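Local coordinates for protein aminopeptidase C (Lactobacillus rhamnosus, PDB 4K7C) that probably removes amino acids from the N-termini of peptides as a papain-like cysteine aminopeptidase, probably as a hexamer, at residues Lys427-Tyr430 / Asp431-Thr434. Sequence-based numbering, arbitrary orientation.
Sequences KNEY and DKPT
Glu-429 and Lys-432 close a type I beta turn, in which Lys-432 N donates to Glu-429 O at 3.0 Å. The N-H...O angle of 137° is well short of straight. A water spans the same bend: it donates to Lys-427 O and, weakly, to Asn-428 O, and accepts from Asp-431 N at 2.9 Å. The water thus links carbonyls near the end of the helix to the turn.

Lys-432 folds back along the helix end. Its CG sits between the backbone N and the carbonyl carbon (chi1 54°), and the chain is bent at chi3. This brings CE to 3.5 Å from Asn-428 O and to 4.0 Å from Glu-429 CG. The contact is made by the aliphatic part of the lysine; NZ lies 5.8 Å from Glu-429 OE2, so the opposite charges can attract only at a distance. The Glu-429 carboxylate is instead gripped by His-275 through OE2 and by the backbone N of Leu-276 through OE1. OE1 also accepts from a second water, which in turn takes a bond from Thr-434 OG1 at 2.7 Å. At Asp-431, OD1 comes to the edge of the Tyr-430 ring, 3.7 Å from CD2, with the carboxylate nearly perpendicular to the ring. Pro-433 CD packs on Tyr-430 O at 3.6 Å.

Arg-292 NE donates a hydrogen bond to Tyr-430 O, and the arginine makes a cation-pi contact with the tyrosine ring. The turn lies at the surface and joins helix 420-429 to strand 434-436, which runs parallel to strand 275-279. Thr-434 begins that pairing with backbone bonds to Leu-276 and Thr-278, while Glu-429 ties the helix end to the start of the same neighbouring strand.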
loop_
_atom_site.group_PDB
_atom_site.type_symbol
_atom_site.label_atom_id
_atom_site.label_comp_id
_atom_site.label_asym_id
_atom_site.label_seq_id
_atom_site.Cartn_x
_atom_site.Cartn_y
_atom_site.Cartn_z
ATOM N N LYS A 427 50.569 -22.793 -15.996
ATOM C CA LYS A 427 51.911 -22.922 -15.300
ATOM C C LYS A 427 53.037 -22.068 -15.951
ATOM O O LYS A 427 53.705 -21.247 -15.262
ATOM C CB LYS A 427 52.294 -24.404 -15.253
ATOM C CG LYS A 427 51.412 -25.245 -14.332
ATOM C CD LYS A 427 51.622 -26.735 -14.620
ATOM C CE LYS A 427 50.776 -27.637 -13.735
ATOM N NZ LYS A 427 50.725 -29.044 -14.253
ATOM N N ASN A 428 53.154 -22.151 -17.286
ATOM C CA ASN A 428 54.207 -21.395 -18.015
ATOM C C ASN A 428 54.092 -19.879 -17.963
ATOM O O ASN A 428 55.091 -19.178 -17.942
ATOM C CB ASN A 428 54.300 -21.825 -19.468
ATOM C CG ASN A 428 54.683 -23.273 -19.646
ATOM O OD1 ASN A 428 55.278 -23.904 -18.771
ATOM N ND2 ASN A 428 54.299 -23.826 -20.787
ATOM N N GLU A 429 52.862 -19.333 -17.954
ATOM C CA GLU A 429 52.672 -17.905 -18.004
ATOM C C GLU A 429 52.285 -17.292 -16.702
ATOM O O GLU A 429 52.165 -16.075 -16.596
ATOM C CB GLU A 429 51.608 -17.589 -19.080
ATOM C CG GLU A 429 52.047 -17.934 -20.529
ATOM C CD GLU A 429 51.065 -17.555 -21.622
ATOM O OE1 GLU A 429 50.259 -16.626 -21.385
ATOM O OE2 GLU A 429 51.150 -18.143 -22.729
ATOM N N TYR A 430 52.136 -18.099 -15.665
ATOM C CA TYR A 430 51.633 -17.543 -14.401
ATOM C C TYR A 430 52.398 -16.304 -13.952
ATOM O O TYR A 430 51.799 -15.327 -13.588
ATOM C CB TYR A 430 51.542 -18.632 -13.278
ATOM C CG TYR A 430 50.748 -18.095 -12.085
ATOM C CD1 TYR A 430 49.350 -18.194 -12.050
ATOM C CD2 TYR A 430 51.370 -17.421 -11.059
ATOM C CE1 TYR A 430 48.625 -17.691 -11.018
ATOM C CE2 TYR A 430 50.650 -16.880 -10.019
ATOM C CZ TYR A 430 49.272 -16.994 -10.020
ATOM O OH TYR A 430 48.531 -16.508 -8.940
ATOM N N ASP A 431 53.741 -16.298 -14.004
ATOM C CA ASP A 431 54.513 -15.129 -13.505
ATOM C C ASP A 431 54.748 -14.059 -14.525
ATOM O O ASP A 431 55.193 -12.987 -14.165
ATOM C CB ASP A 431 55.867 -15.565 -12.947
ATOM C CG ASP A 431 55.728 -16.540 -11.804
ATOM O OD1 ASP A 431 54.862 -16.359 -10.913
ATOM O OD2 ASP A 431 56.478 -17.525 -11.807
ATOM N N LYS A 432 54.448 -14.328 -15.789
ATOM C CA LYS A 432 54.626 -13.344 -16.879
ATOM C C LYS A 432 53.334 -13.166 -17.712
ATOM O O LYS A 432 53.330 -13.379 -18.881
ATOM C CB LYS A 432 55.768 -13.805 -17.822
ATOM C CG LYS A 432 55.556 -15.233 -18.341
ATOM C CD LYS A 432 56.544 -15.741 -19.403
ATOM C CE LYS A 432 55.840 -16.731 -20.337
ATOM N NZ LYS A 432 56.710 -17.652 -21.122
ATOM N N PRO A 433 52.203 -12.865 -17.070
ATOM C CA PRO A 433 51.014 -12.685 -17.907
ATOM C C PRO A 433 51.112 -11.417 -18.822
ATOM O O PRO A 433 51.787 -10.460 -18.526
ATOM C CB PRO A 433 49.906 -12.582 -16.853
ATOM C CG PRO A 433 50.582 -11.805 -15.741
ATOM C CD PRO A 433 51.979 -12.432 -15.677
ATOM N N THR A 434 50.313 -11.354 -19.871
ATOM C CA THR A 434 50.096 -10.085 -20.543
ATOM C C THR A 434 49.304 -9.110 -19.628
ATOM O O THR A 434 48.227 -9.452 -19.107
ATOM C CB THR A 434 49.297 -10.329 -21.820
ATOM O OG1 THR A 434 49.949 -11.337 -22.620
ATOM C CG2 THR A 434 49.091 -9.053 -22.609
HETATM O O HOH W 1 55.155 -18.675 -14.988
HETATM O O HOH W 2 50.628 -13.880 -22.092
#